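Local coordinates for ArCE4A (Arthrobacter sp. AW19M34-1, PDB 5LFZ), which probably removes N-acetyl groups from carbohydrate polymers by metal-dependent hydrolysis, as a deacetylase of carbohydrate esterase family 4, at residues L29-G34 and K181-L186; N40-E45 and A53-L58; D44-Q49 and E75-G80; R158-E163 and S168-H173. One frame throughout, in Å; residues are numbered along the deposited sequence.

Contact 1 (L29-G34 and K181-L186). With NI (nickel (II) ion), chain B.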
loop_
_atom_site.group_PDB
_atom_site.type_symbol
_atom_site.label_atom_id
_atom_site.label_comp_id
_atom_site.label_asym_id
_atom_site.label_seq_id
_atom_site.Cartn_x
_atom_site.Cartn_y
_atom_site.Cartn_z
ATOM N N LEU A 29 -5.278 5.373 1.292
ATOM C CA LEU A 29 -5.422 4.117 2.032
ATOM C C LEU A 29 -4.460 3.102 1.448
ATOM O O LEU A 29 -4.445 2.896 0.233
ATOM C CB LEU A 29 -6.848 3.573 1.941
ATOM C CG LEU A 29 -7.987 4.437 2.474
ATOM C CD1 LEU A 29 -9.289 3.646 2.449
ATOM C CD2 LEU A 29 -7.656 4.922 3.870
ATOM N N THR A 30 -3.648 2.473 2.291
ATOM C CA THR A 30 -2.707 1.471 1.804
ATOM C C THR A 30 -2.806 0.190 2.634
ATOM O O THR A 30 -3.096 0.222 3.838
ATOM C CB THR A 30 -1.240 1.997 1.794
ATOM O OG1 THR A 30 -0.759 2.159 3.132
ATOM C CG2 THR A 30 -1.137 3.332 1.051
ATOM N N PHE A 31 -2.593 -0.940 1.969
ATOM C CA PHE A 31 -2.723 -2.253 2.599
ATOM C C PHE A 31 -1.492 -3.102 2.322
ATOM O O PHE A 31 -1.143 -3.324 1.161
ATOM C CB PHE A 31 -3.967 -2.978 2.092
ATOM C CG PHE A 31 -5.258 -2.268 2.394
ATOM C CD1 PHE A 31 -5.907 -2.462 3.604
ATOM C CD2 PHE A 31 -5.820 -1.404 1.467
ATOM C CE1 PHE A 31 -7.092 -1.814 3.873
ATOM C CE2 PHE A 31 -7.003 -0.750 1.734
ATOM C CZ PHE A 31 -7.639 -0.954 2.938
ATOM N N ASP A 32 -0.838 -3.575 3.380
ATOM C CA ASP A 32 0.387 -4.369 3.245
ATOM C C ASP A 32 0.154 -5.856 3.409
ATOM O O ASP A 32 -0.784 -6.267 4.100
ATOM C CB ASP A 32 1.428 -3.971 4.295
ATOM C CG ASP A 32 2.117 -2.672 3.991
ATOM O OD1 ASP A 32 1.690 -1.960 3.063
ATOM O OD2 ASP A 32 3.088 -2.359 4.715
ATOM N N ASP A 33 1.049 -6.638 2.798
ATOM C CA ASP A 33 1.297 -8.052 3.131
ATOM C C ASP A 33 0.368 -9.027 2.422
ATOM O O ASP A 33 0.469 -10.244 2.627
ATOM C CB ASP A 33 1.188 -8.324 4.638
ATOM C CG ASP A 33 2.289 -7.681 5.466
ATOM O OD1 ASP A 33 3.121 -6.922 4.939
ATOM O OD2 ASP A 33 2.294 -7.931 6.686
ATOM N N GLY A 34 -0.555 -8.509 1.620
ATOM C CA GLY A 34 -1.410 -9.355 0.812
ATOM C C GLY A 34 -0.716 -9.760 -0.473
ATOM O O GLY A 34 0.486 -9.538 -0.630
ATOM N N LYS A 181 -13.653 -5.660 7.820
ATOM C CA LYS A 181 -14.715 -5.082 8.633
ATOM C C LYS A 181 -14.510 -3.586 8.861
ATOM O O LYS A 181 -15.475 -2.840 9.026
ATOM C CB LYS A 181 -14.814 -5.819 9.971
ATOM C CG LYS A 181 -15.352 -7.238 9.844
ATOM C CD LYS A 181 -15.364 -7.959 11.180
ATOM C CE LYS A 181 -16.560 -8.901 11.299
ATOM N NZ LYS A 181 -17.233 -9.133 9.990
ATOM N N ALA A 182 -13.256 -3.145 8.860
ATOM C CA ALA A 182 -12.953 -1.736 9.087
ATOM C C ALA A 182 -13.289 -0.865 7.887
ATOM O O ALA A 182 -13.743 0.265 8.042
ATOM C CB ALA A 182 -11.487 -1.557 9.447
ATOM N N VAL A 183 -13.044 -1.376 6.687
ATOM C CA VAL A 183 -13.074 -0.517 5.506
ATOM C C VAL A 183 -14.394 0.212 5.234
ATOM O O VAL A 183 -14.358 1.411 4.951
ATOM C CB VAL A 183 -12.654 -1.310 4.259
ATOM C CG1 VAL A 183 -13.255 -0.705 2.993
ATOM C CG2 VAL A 183 -11.155 -1.296 4.185
ATOM N N PRO A 184 -15.553 -0.475 5.330
ATOM C CA PRO A 184 -16.793 0.261 5.065
ATOM C C PRO A 184 -16.932 1.494 5.949
ATOM O O PRO A 184 -17.260 2.573 5.458
ATOM C CB PRO A 184 -17.886 -0.763 5.383
ATOM C CG PRO A 184 -17.234 -2.069 5.152
ATOM C CD PRO A 184 -15.828 -1.893 5.627
ATOM N N GLN A 185 -16.654 1.336 7.236
ATOM C CA GLN A 185 -16.742 2.451 8.166
ATOM C C GLN A 185 -15.622 3.475 7.959
ATOM O O GLN A 185 -15.849 4.687 8.049
ATOM C CB GLN A 185 -16.722 1.933 9.607
ATOM C CG GLN A 185 -16.883 3.018 10.644
ATOM C CD GLN A 185 -16.855 2.486 12.066
ATOM O OE1 GLN A 185 -17.055 3.236 13.021
ATOM N NE2 GLN A 185 -16.603 1.187 12.213
ATOM N N LEU A 186 -14.414 2.990 7.692
ATOM C CA LEU A 186 -13.263 3.875 7.535
ATOM C C LEU A 186 -13.457 4.820 6.346
ATOM O O LEU A 186 -13.210 6.025 6.447
ATOM C CB LEU A 186 -11.977 3.064 7.371
ATOM C CG LEU A 186 -10.741 3.939 7.145
ATOM C CD1 LEU A 186 -10.629 4.975 8.251
ATOM C CD2 LEU A 186 -9.478 3.106 7.062
HETATM NI NI NI B . 4.579 -5.814 5.886
HETATM O O HOH W 1 3.821 -4.160 6.558
HETATM O O HOH W 2 3.919 -6.396 7.784
HETATM O O HOH W 3 5.985 -4.537 6.884
#
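Leu29, on strand 26-32, and Leu186, on helix 177-192, mark the closest backbone approach, with their CA atoms 9.6 Å apart, a gap bridged by two pairs of side chains. Both pairs are apolar. The leucines meet by single methyls and run past each other in opposite directions, Leu29 CD2 lying 4.1 Å from Leu186 CD2. Two residues further along the strand, on the same face, the far end of the Phe31 ring reaches the helix: CZ is 3.7 Å from Val183 CG2, and CE1 is at 4.1 Å from the same methyl. With Phe31 CG anti to its carbonyl carbon (chi1 -62°), the ring stands off the strand and its CZ tip projects toward the helix. The helix is kinked at Pro184, which has no N-H to give to the turn before.

The residues just after Phe31 serve the metal site. Asp33 OD1 binds nickel at 2.1 Å; three waters, His82 and His86 bring the ligands to six, the Asp-His-His arrangement of CE4 enzymes. Water 1, a nickel ligand, donates to Asp32 OD2 at 2.7 Å, and Arg120 forms a salt bridge with OD1 of the same carboxylate. Water 2 donates in turn to Asp33 OD2. Two chemistries thus lie side by side: Leu29 and Phe31 face the helix through apolar contacts, while Asp32 holds a metal-bound water and Asp33, just beyond, binds the nickel itself.

Contact 2 (N40-E45 and A53-L58)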
loop_
_atom_site.group_PDB
_atom_site.type_symbol
_atom_site.label_atom_id
_atom_site.label_comp_id
_atom_site.label_asym_id
_atom_site.label_seq_id
_atom_site.Cartn_x
_atom_site.Cartn_y
_atom_site.Cartn_z
ATOM N N ASN A 40 -10.202 -10.186 -1.653
ATOM C CA ASN A 40 -11.352 -9.982 -2.525
ATOM C C ASN A 40 -12.543 -9.342 -1.812
ATOM O O ASN A 40 -13.248 -8.518 -2.400
ATOM C CB ASN A 40 -11.754 -11.292 -3.171
ATOM C CG ASN A 40 -10.879 -11.620 -4.353
ATOM O OD1 ASN A 40 -11.083 -11.096 -5.448
ATOM N ND2 ASN A 40 -9.871 -12.451 -4.136
ATOM N N ARG A 41 -12.767 -9.700 -0.549
ATOM C CA ARG A 41 -13.808 -9.044 0.233
ATOM C C ARG A 41 -13.458 -7.578 0.418
ATOM O O ARG A 41 -14.321 -6.707 0.363
ATOM C CB ARG A 41 -13.992 -9.728 1.590
ATOM C CG ARG A 41 -14.697 -11.071 1.494
ATOM C CD ARG A 41 -14.486 -11.909 2.739
ATOM N NE ARG A 41 -15.130 -11.318 3.907
ATOM C CZ ARG A 41 -14.907 -11.715 5.152
ATOM N NH1 ARG A 41 -14.060 -12.709 5.386
ATOM N NH2 ARG A 41 -15.533 -11.126 6.159
ATOM N N LEU A 42 -12.172 -7.318 0.619
ATOM C CA LEU A 42 -11.667 -5.961 0.752
ATOM C C LEU A 42 -11.931 -5.167 -0.530
ATOM O O LEU A 42 -12.401 -4.029 -0.492
ATOM C CB LEU A 42 -10.176 -6.010 1.089
ATOM C CG LEU A 42 -9.392 -4.737 1.356
ATOM C CD1 LEU A 42 -10.211 -3.848 2.227
ATOM C CD2 LEU A 42 -8.078 -5.092 2.041
ATOM N N LEU A 43 -11.647 -5.786 -1.670
ATOM C CA LEU A 43 -11.866 -5.145 -2.956
ATOM C C LEU A 43 -13.355 -4.927 -3.210
ATOM O O LEU A 43 -13.749 -3.924 -3.808
ATOM C CB LEU A 43 -11.259 -5.983 -4.077
ATOM C CG LEU A 43 -9.734 -6.003 -4.166
ATOM C CD1 LEU A 43 -9.292 -7.097 -5.109
ATOM C CD2 LEU A 43 -9.217 -4.657 -4.653
ATOM N N ASP A 44 -14.174 -5.872 -2.757
ATOM C CA ASP A 44 -15.618 -5.740 -2.875
ATOM C C ASP A 44 -16.097 -4.505 -2.119
ATOM O O ASP A 44 -16.880 -3.713 -2.644
ATOM C CB ASP A 44 -16.331 -6.988 -2.346
ATOM C CG ASP A 44 -16.189 -8.185 -3.269
ATOM O OD1 ASP A 44 -15.777 -8.014 -4.438
ATOM O OD2 ASP A 44 -16.495 -9.309 -2.823
ATOM N N GLU A 45 -15.622 -4.339 -0.887
ATOM C CA GLU A 45 -16.036 -3.207 -0.061
ATOM C C GLU A 45 -15.569 -1.883 -0.657
ATOM O O GLU A 45 -16.321 -0.907 -0.684
ATOM C CB GLU A 45 -15.507 -3.352 1.368
ATOM C CG GLU A 45 -16.043 -4.561 2.131
ATOM C CD GLU A 45 -17.552 -4.533 2.315
ATOM O OE1 GLU A 45 -18.142 -3.429 2.313
ATOM O OE2 GLU A 45 -18.151 -5.619 2.466
ATOM N N ALA A 53 -7.426 2.127 -3.633
ATOM C CA ALA A 53 -6.433 1.939 -2.591
ATOM C C ALA A 53 -5.135 1.467 -3.225
ATOM O O ALA A 53 -5.096 1.161 -4.418
ATOM C CB ALA A 53 -6.927 0.940 -1.544
ATOM N N THR A 54 -4.075 1.428 -2.427
ATOM C CA THR A 54 -2.775 0.963 -2.894
ATOM C C THR A 54 -2.398 -0.277 -2.099
ATOM O O THR A 54 -2.431 -0.267 -0.866
ATOM C CB THR A 54 -1.710 2.052 -2.739
ATOM O OG1 THR A 54 -2.170 3.240 -3.392
ATOM C CG2 THR A 54 -0.371 1.614 -3.349
ATOM N N PHE A 55 -2.077 -1.348 -2.813
ATOM C CA PHE A 55 -1.761 -2.623 -2.197
ATOM C C PHE A 55 -0.285 -2.924 -2.343
ATOM O O PHE A 55 0.205 -3.118 -3.453
ATOM C CB PHE A 55 -2.603 -3.741 -2.826
ATOM C CG PHE A 55 -4.079 -3.597 -2.578
ATOM C CD1 PHE A 55 -4.880 -2.864 -3.440
ATOM C CD2 PHE A 55 -4.659 -4.187 -1.466
ATOM C CE1 PHE A 55 -6.240 -2.728 -3.199
ATOM C CE2 PHE A 55 -6.016 -4.056 -1.223
ATOM C CZ PHE A 55 -6.808 -3.322 -2.095
ATOM N N PHE A 56 0.440 -2.919 -1.232
ATOM C CA PHE A 56 1.844 -3.300 -1.260
ATOM C C PHE A 56 1.944 -4.803 -1.048
ATOM O O PHE A 56 1.848 -5.304 0.073
ATOM C CB PHE A 56 2.633 -2.521 -0.222
ATOM C CG PHE A 56 2.751 -1.067 -0.553
ATOM C CD1 PHE A 56 1.844 -0.145 -0.052
ATOM C CD2 PHE A 56 3.748 -0.626 -1.407
ATOM C CE1 PHE A 56 1.949 1.196 -0.372
ATOM C CE2 PHE A 56 3.865 0.712 -1.729
ATOM C CZ PHE A 56 2.961 1.627 -1.222
ATOM N N VAL A 57 2.129 -5.521 -2.149
ATOM C CA VAL A 57 1.967 -6.968 -2.137
ATOM C C VAL A 57 3.268 -7.727 -1.888
ATOM O O VAL A 57 4.355 -7.289 -2.275
ATOM C CB VAL A 57 1.349 -7.461 -3.458
ATOM C CG1 VAL A 57 -0.042 -6.906 -3.625
ATOM C CG2 VAL A 57 2.230 -7.077 -4.665
ATOM N N LEU A 58 3.140 -8.870 -1.228
ATOM C CA LEU A 58 4.261 -9.785 -1.047
ATOM C C LEU A 58 4.382 -10.710 -2.248
ATOM O O LEU A 58 3.433 -11.412 -2.578
ATOM C CB LEU A 58 4.091 -10.605 0.232
ATOM C CG LEU A 58 4.477 -9.887 1.520
ATOM C CD1 LEU A 58 4.081 -10.712 2.737
ATOM C CD2 LEU A 58 5.973 -9.615 1.529
#
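Leu42 and Leu43, neighbours on helix 39-48, both send a CD2 methyl to the ring of Phe55 on strand 54-57. The two meet it differently. Leu42 CD2 lies at the ring's edge, in its plane, 4.0 Å from Phe55 CE2. Leu43 CD2 comes in obliquely and straddles a bond at the outer end, 3.8 Å from both CZ and CE1 of Phe55. Their first torsions differ as well: Leu42 has CG anti to the backbone N (chi1 -177°), whereas Leu43 has it anti to the carbonyl carbon (chi1 -72°), a turn that brings its branch nearer the strand than its CB alone would suggest. Phe55 thus meets one methyl at its edge and another obliquely, and all three side chains are buried.

The contact belongs to a beta-alpha-beta unit, strand 26-32, helix 39-48 and strand 54-57, in which the two strands pair in parallel and the helix packs over them. Phe31, from the first strand, meets the Phe55 ring with planes at about 20°, and His77 makes an edge-to-face pair with it.

Packing thins toward the start of the strand. The backbones are nearest at Leu43 and Ala53, with CA atoms 8.9 Å apart, yet Ala53 CB, though directed at the helix, stays 6.8 Å from Leu43 CD2. The outer helix surface is polar: Arg41 is exposed and forms a salt bridge with Glu177, while the partly exposed Asn40 and Asp44 both turn to Arg71, Asn40 OD1 by a hydrogen bond and Asp44 OD1 by a salt bridge.

Contact 3 (D44-Q49 and E75-G80)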
loop_
_atom_site.group_PDB
_atom_site.type_symbol
_atom_site.label_atom_id
_atom_site.label_comp_id
_atom_site.label_asym_id
_atom_site.label_seq_id
_atom_site.Cartn_x
_atom_site.Cartn_y
_atom_site.Cartn_z
ATOM N N ASP A 44 -14.174 -5.872 -2.757
ATOM C CA ASP A 44 -15.618 -5.740 -2.875
ATOM C C ASP A 44 -16.097 -4.505 -2.119
ATOM O O ASP A 44 -16.880 -3.713 -2.644
ATOM C CB ASP A 44 -16.331 -6.988 -2.346
ATOM C CG ASP A 44 -16.189 -8.185 -3.269
ATOM O OD1 ASP A 44 -15.777 -8.014 -4.438
ATOM O OD2 ASP A 44 -16.495 -9.309 -2.823
ATOM N N GLU A 45 -15.622 -4.339 -0.887
ATOM C CA GLU A 45 -16.036 -3.207 -0.061
ATOM C C GLU A 45 -15.569 -1.883 -0.657
ATOM O O GLU A 45 -16.321 -0.907 -0.684
ATOM C CB GLU A 45 -15.507 -3.352 1.368
ATOM C CG GLU A 45 -16.043 -4.561 2.131
ATOM C CD GLU A 45 -17.552 -4.533 2.315
ATOM O OE1 GLU A 45 -18.142 -3.429 2.313
ATOM O OE2 GLU A 45 -18.151 -5.619 2.466
ATOM N N LEU A 46 -14.328 -1.852 -1.133
ATOM C CA LEU A 46 -13.789 -0.656 -1.766
ATOM C C LEU A 46 -14.600 -0.287 -3.004
ATOM O O LEU A 46 -14.895 0.887 -3.234
ATOM C CB LEU A 46 -12.317 -0.858 -2.124
ATOM C CG LEU A 46 -11.390 -0.857 -0.907
ATOM C CD1 LEU A 46 -9.994 -1.317 -1.318
ATOM C CD2 LEU A 46 -11.341 0.532 -0.280
ATOM N N SER A 47 -14.973 -1.299 -3.779
ATOM C CA SER A 47 -15.809 -1.106 -4.956
ATOM C C SER A 47 -17.164 -0.506 -4.589
ATOM O O SER A 47 -17.646 0.408 -5.258
ATOM C CB SER A 47 -16.009 -2.433 -5.688
ATOM O OG SER A 47 -16.900 -2.285 -6.779
ATOM N N GLU A 48 -17.769 -1.015 -3.521
ATOM C CA GLU A 48 -19.095 -0.565 -3.108
ATOM C C GLU A 48 -19.119 0.924 -2.778
ATOM O O GLU A 48 -20.155 1.576 -2.905
ATOM C CB GLU A 48 -19.587 -1.386 -1.912
ATOM C CG GLU A 48 -20.105 -2.765 -2.304
ATOM C CD GLU A 48 -20.414 -3.648 -1.111
ATOM O OE1 GLU A 48 -20.017 -4.833 -1.130
ATOM O OE2 GLU A 48 -21.059 -3.160 -0.157
ATOM N N GLN A 49 -17.980 1.475 -2.374
ATOM C CA GLN A 49 -17.927 2.898 -2.075
ATOM C C GLN A 49 -17.009 3.657 -3.026
ATOM O O GLN A 49 -16.523 4.736 -2.689
ATOM C CB GLN A 49 -17.495 3.119 -0.629
ATOM C CG GLN A 49 -18.420 2.445 0.368
ATOM C CD GLN A 49 -18.182 2.899 1.786
ATOM O OE1 GLN A 49 -18.015 4.090 2.051
ATOM N NE2 GLN A 49 -18.168 1.951 2.712
ATOM N N GLU A 75 -9.836 -2.436 -11.452
ATOM C CA GLU A 75 -10.804 -1.671 -10.671
ATOM C C GLU A 75 -10.229 -0.383 -10.077
ATOM O O GLU A 75 -10.815 0.205 -9.168
ATOM C CB GLU A 75 -11.398 -2.562 -9.572
ATOM C CG GLU A 75 -12.245 -3.694 -10.152
ATOM C CD GLU A 75 -12.679 -4.732 -9.129
ATOM O OE1 GLU A 75 -12.866 -4.374 -7.951
ATOM O OE2 GLU A 75 -12.844 -5.910 -9.515
ATOM N N GLY A 76 -9.091 0.059 -10.598
ATOM C CA GLY A 76 -8.603 1.398 -10.315
ATOM C C GLY A 76 -7.601 1.531 -9.183
ATOM O O GLY A 76 -7.241 2.643 -8.793
ATOM N N HIS A 77 -7.141 0.406 -8.654
ATOM C CA HIS A 77 -6.198 0.428 -7.544
ATOM C C HIS A 77 -4.762 0.481 -8.048
ATOM O O HIS A 77 -4.506 0.378 -9.255
ATOM C CB HIS A 77 -6.422 -0.792 -6.652
ATOM C CG HIS A 77 -7.844 -0.948 -6.216
ATOM N ND1 HIS A 77 -8.422 -0.137 -5.262
ATOM C CD2 HIS A 77 -8.824 -1.782 -6.642
ATOM C CE1 HIS A 77 -9.687 -0.481 -5.099
ATOM N NE2 HIS A 77 -9.956 -1.478 -5.925
ATOM N N GLN A 78 -3.832 0.659 -7.119
ATOM C CA GLN A 78 -2.414 0.653 -7.441
ATOM C C GLN A 78 -1.702 -0.502 -6.760
ATOM O O GLN A 78 -1.929 -0.776 -5.586
ATOM C CB GLN A 78 -1.765 1.977 -7.041
ATOM C CG GLN A 78 -0.294 2.037 -7.401
ATOM C CD GLN A 78 0.313 3.400 -7.180
ATOM O OE1 GLN A 78 -0.303 4.279 -6.581
ATOM N NE2 GLN A 78 1.535 3.583 -7.664
ATOM N N ILE A 79 -0.840 -1.186 -7.503
ATOM C CA ILE A 79 -0.032 -2.252 -6.933
ATOM C C ILE A 79 1.384 -1.759 -6.662
ATOM O O ILE A 79 2.056 -1.237 -7.565
ATOM C CB ILE A 79 0.015 -3.473 -7.867
ATOM C CG1 ILE A 79 -1.412 -3.953 -8.169
ATOM C CG2 ILE A 79 0.891 -4.572 -7.270
ATOM C CD1 ILE A 79 -1.505 -4.988 -9.264
ATOM N N GLY A 80 1.830 -1.914 -5.419
ATOM C CA GLY A 80 3.203 -1.619 -5.049
ATOM C C GLY A 80 3.915 -2.888 -4.610
ATOM O O GLY A 80 3.274 -3.905 -4.340
#
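Leu46 and His77 form the closer part of this contact, where the end of helix 39-48 meets the turn leading from helix 66-74 into strand 78-81 of the parallel sheet in the NodB domain. One ring atom does the touching: His77 CE1 lies 3.9 Å from Leu46 CD1 and 4.0 Å from Leu46 CB, so the imidazole carbon rests against both the root and a branch of the leucine. Closer to solvent the match is looser, with Ser47 CB 4.3 Å from Glu75 OE1.

A second shell of bonds positions these groups. Ala53 N hydrogen-bonds to His77 ND1, which limits the rotation of the ring and is consistent with a proton on NE2. Asp44 OD1 and Glu75 OE1 are like charges 5.8 Å apart, but Arg71, the partner of Asp44, also forms a salt bridge through NE with Glu75 OE2 and probably offsets their repulsion. Between Glu75 and His77 the chain turns through Gly76, at a positive phi of 95° that suits a glycine. The same turn brings the backbone over one face of the imidazole: Glu75 O lies 3.6 Å from the His77 ring plane, displaced toward the rim.

Contact 4 (R158-E163 and S168-H173)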
loop_
_atom_site.group_PDB
_atom_site.type_symbol
_atom_site.label_atom_id
_atom_site.label_comp_id
_atom_site.label_asym_id
_atom_site.label_seq_id
_atom_site.Cartn_x
_atom_site.Cartn_y
_atom_site.Cartn_z
ATOM N N ARG A 158 -10.614 4.262 14.168
ATOM C CA ARG A 158 -10.410 5.397 15.066
ATOM C C ARG A 158 -9.068 6.077 14.818
ATOM O O ARG A 158 -9.008 7.298 14.660
ATOM C CB ARG A 158 -10.506 4.963 16.532
ATOM C CG ARG A 158 -10.367 6.128 17.511
ATOM C CD ARG A 158 -10.324 5.662 18.958
ATOM N NE ARG A 158 -9.183 4.786 19.221
ATOM C CZ ARG A 158 -9.169 3.824 20.141
ATOM N NH1 ARG A 158 -10.239 3.606 20.898
ATOM N NH2 ARG A 158 -8.086 3.079 20.308
ATOM N N ILE A 159 -7.998 5.286 14.778
ATOM C CA ILE A 159 -6.653 5.828 14.574
ATOM C C ILE A 159 -6.504 6.443 13.188
ATOM O O ILE A 159 -5.949 7.532 13.041
ATOM C CB ILE A 159 -5.572 4.746 14.789
ATOM C CG1 ILE A 159 -5.579 4.292 16.251
ATOM C CG2 ILE A 159 -4.185 5.273 14.409
ATOM C CD1 ILE A 159 -4.668 3.122 16.544
ATOM N N ALA A 160 -7.009 5.756 12.171
ATOM C CA ALA A 160 -6.946 6.276 10.811
ATOM C C ALA A 160 -7.682 7.609 10.701
ATOM O O ALA A 160 -7.161 8.565 10.133
ATOM C CB ALA A 160 -7.519 5.271 9.827
ATOM N N LEU A 161 -8.887 7.673 11.258
ATOM C CA LEU A 161 -9.704 8.877 11.155
ATOM C C LEU A 161 -9.092 10.052 11.908
ATOM O O LEU A 161 -9.003 11.166 11.381
ATOM C CB LEU A 161 -11.117 8.613 11.682
ATOM C CG LEU A 161 -12.065 9.813 11.658
ATOM C CD1 LEU A 161 -12.253 10.316 10.233
ATOM C CD2 LEU A 161 -13.403 9.476 12.306
ATOM N N GLU A 162 -8.669 9.803 13.141
ATOM C CA GLU A 162 -8.259 10.884 14.026
ATOM C C GLU A 162 -6.843 11.383 13.763
ATOM O O GLU A 162 -6.519 12.517 14.110
ATOM C CB GLU A 162 -8.381 10.448 15.488
ATOM C CG GLU A 162 -9.805 10.178 15.934
ATOM C CD GLU A 162 -9.903 9.884 17.420
ATOM O OE1 GLU A 162 -8.853 9.650 18.055
ATOM O OE2 GLU A 162 -11.033 9.887 17.949
ATOM N N GLU A 163 -6.001 10.548 13.158
ATOM C CA GLU A 163 -4.615 10.940 12.902
ATOM C C GLU A 163 -4.380 11.391 11.462
ATOM O O GLU A 163 -3.369 12.030 11.173
ATOM C CB GLU A 163 -3.659 9.795 13.236
ATOM C CG GLU A 163 -3.515 9.513 14.721
ATOM C CD GLU A 163 -2.421 8.504 15.016
ATOM O OE1 GLU A 163 -1.609 8.229 14.109
ATOM O OE2 GLU A 163 -2.369 7.989 16.156
ATOM N N SER A 168 -1.951 12.593 3.939
ATOM C CA SER A 168 -1.590 11.405 4.714
ATOM C C SER A 168 -1.601 10.091 3.940
ATOM O O SER A 168 -2.339 9.911 2.970
ATOM C CB SER A 168 -2.518 11.262 5.923
ATOM O OG SER A 168 -2.102 12.093 6.988
ATOM N N ILE A 169 -0.767 9.171 4.413
ATOM C CA ILE A 169 -0.717 7.803 3.928
ATOM C C ILE A 169 -1.039 6.877 5.095
ATOM O O ILE A 169 -0.296 6.828 6.073
ATOM C CB ILE A 169 0.662 7.450 3.350
ATOM C CG1 ILE A 169 0.993 8.361 2.161
ATOM C CG2 ILE A 169 0.715 5.979 2.958
ATOM C CD1 ILE A 169 2.399 8.171 1.618
ATOM N N ILE A 170 -2.143 6.150 4.992
ATOM C CA ILE A 170 -2.603 5.312 6.094
ATOM C C ILE A 170 -2.152 3.874 5.894
ATOM O O ILE A 170 -2.424 3.281 4.850
ATOM C CB ILE A 170 -4.135 5.354 6.227
ATOM C CG1 ILE A 170 -4.613 6.802 6.375
ATOM C CG2 ILE A 170 -4.594 4.494 7.401
ATOM C CD1 ILE A 170 -6.114 6.927 6.510
ATOM N N LEU A 171 -1.446 3.332 6.885
ATOM C CA LEU A 171 -0.975 1.945 6.858
ATOM C C LEU A 171 -1.961 0.986 7.508
ATOM O O LEU A 171 -2.282 1.114 8.690
ATOM C CB LEU A 171 0.383 1.820 7.561
ATOM C CG LEU A 171 0.914 0.396 7.767
ATOM C CD1 LEU A 171 1.264 -0.257 6.440
ATOM C CD2 LEU A 171 2.123 0.396 8.696
ATOM N N MET A 172 -2.428 0.027 6.717
ATOM C CA MET A 172 -3.214 -1.092 7.204
ATOM C C MET A 172 -2.669 -2.373 6.596
ATOM O O MET A 172 -1.817 -2.331 5.699
ATOM C CB MET A 172 -4.690 -0.920 6.856
ATOM C CG MET A 172 -5.349 0.218 7.602
ATOM S SD MET A 172 -6.958 0.616 6.909
ATOM C CE MET A 172 -6.467 1.342 5.346
ATOM N N HIS A 173 -3.160 -3.502 7.089
ATOM C CA HIS A 173 -2.703 -4.802 6.634
ATOM C C HIS A 173 -3.830 -5.658 6.104
ATOM O O HIS A 173 -4.869 -5.844 6.744
ATOM C CB HIS A 173 -1.966 -5.528 7.759
ATOM C CG HIS A 173 -0.667 -4.881 8.117
ATOM N ND1 HIS A 173 -0.593 -3.717 8.848
ATOM C CD2 HIS A 173 0.607 -5.206 7.790
ATOM C CE1 HIS A 173 0.675 -3.361 8.974
ATOM N NE2 HIS A 173 1.423 -4.250 8.347
#
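An alpha-to-beta connection of the barrel-like NodB fold brings Ala160, on helix 153-163, against Ile170, on strand 168-173, after a link of only four residues. The strand lies within the curled parallel sheet, and the helix packs on its outside. The CA atoms of Ala160 and Ile170 are 6.5 Å apart, an approach consistent with the small side chain on the helix.

That methyl meets both arms of the isoleucine. Ala160 CB is 3.9 Å from Ile170 CG2 and 4.0 Å from Ile170 CD1, so both branches touch the same carbon. The fork opens this way since Ile170 carries CG2 anti to the backbone N while CG1 lies beside that N (chi1 -55°). Its CD1 also passes 4.1 Å from Ala160 O, brushing the helix backbone.

At the turn the approach is slacker. Glu163 O and Ser168 OG stand 4.4 Å apart, too far to bond; the hydroxyl instead takes the N-H of Lys165, within the connection, and hydrogen-bonds to Asp142 OD2. Those two partners tie the start of the strand to its own loop and to Asp142, just before strand 143-144. Leu186 of helix 177-192 touches Ala160 and also Met172.

Helix and strand are thus joined by a compact apolar fit in which a small residue meets a branched one, while the buried serine is satisfied by Lys165 N and Asp142 OD2, outside the two segments.

From the N terminus, strand 26-32 opens contact 1, whose loop closes only at helix 177-192, 147 residues later. The other three contacts nest inside that span. Contacts 2 and 3 start from the same helix, 39-48, sharing Asp44 and Glu45; contact 2 closes first, at strand 54-57, and contact 3 at the entry to strand 78-81. Contact 4 follows in series, a short closure between helix 153-163 and strand 168-173, its centre about 16 Å from that of contact 2. One curled parallel sheet receives all four: strand 26-32 sits between 54-57 and 168-173, with Phe31 O to Phe56 N at 2.9 Å and Asp32 N to Met172 O at 2.8 Å.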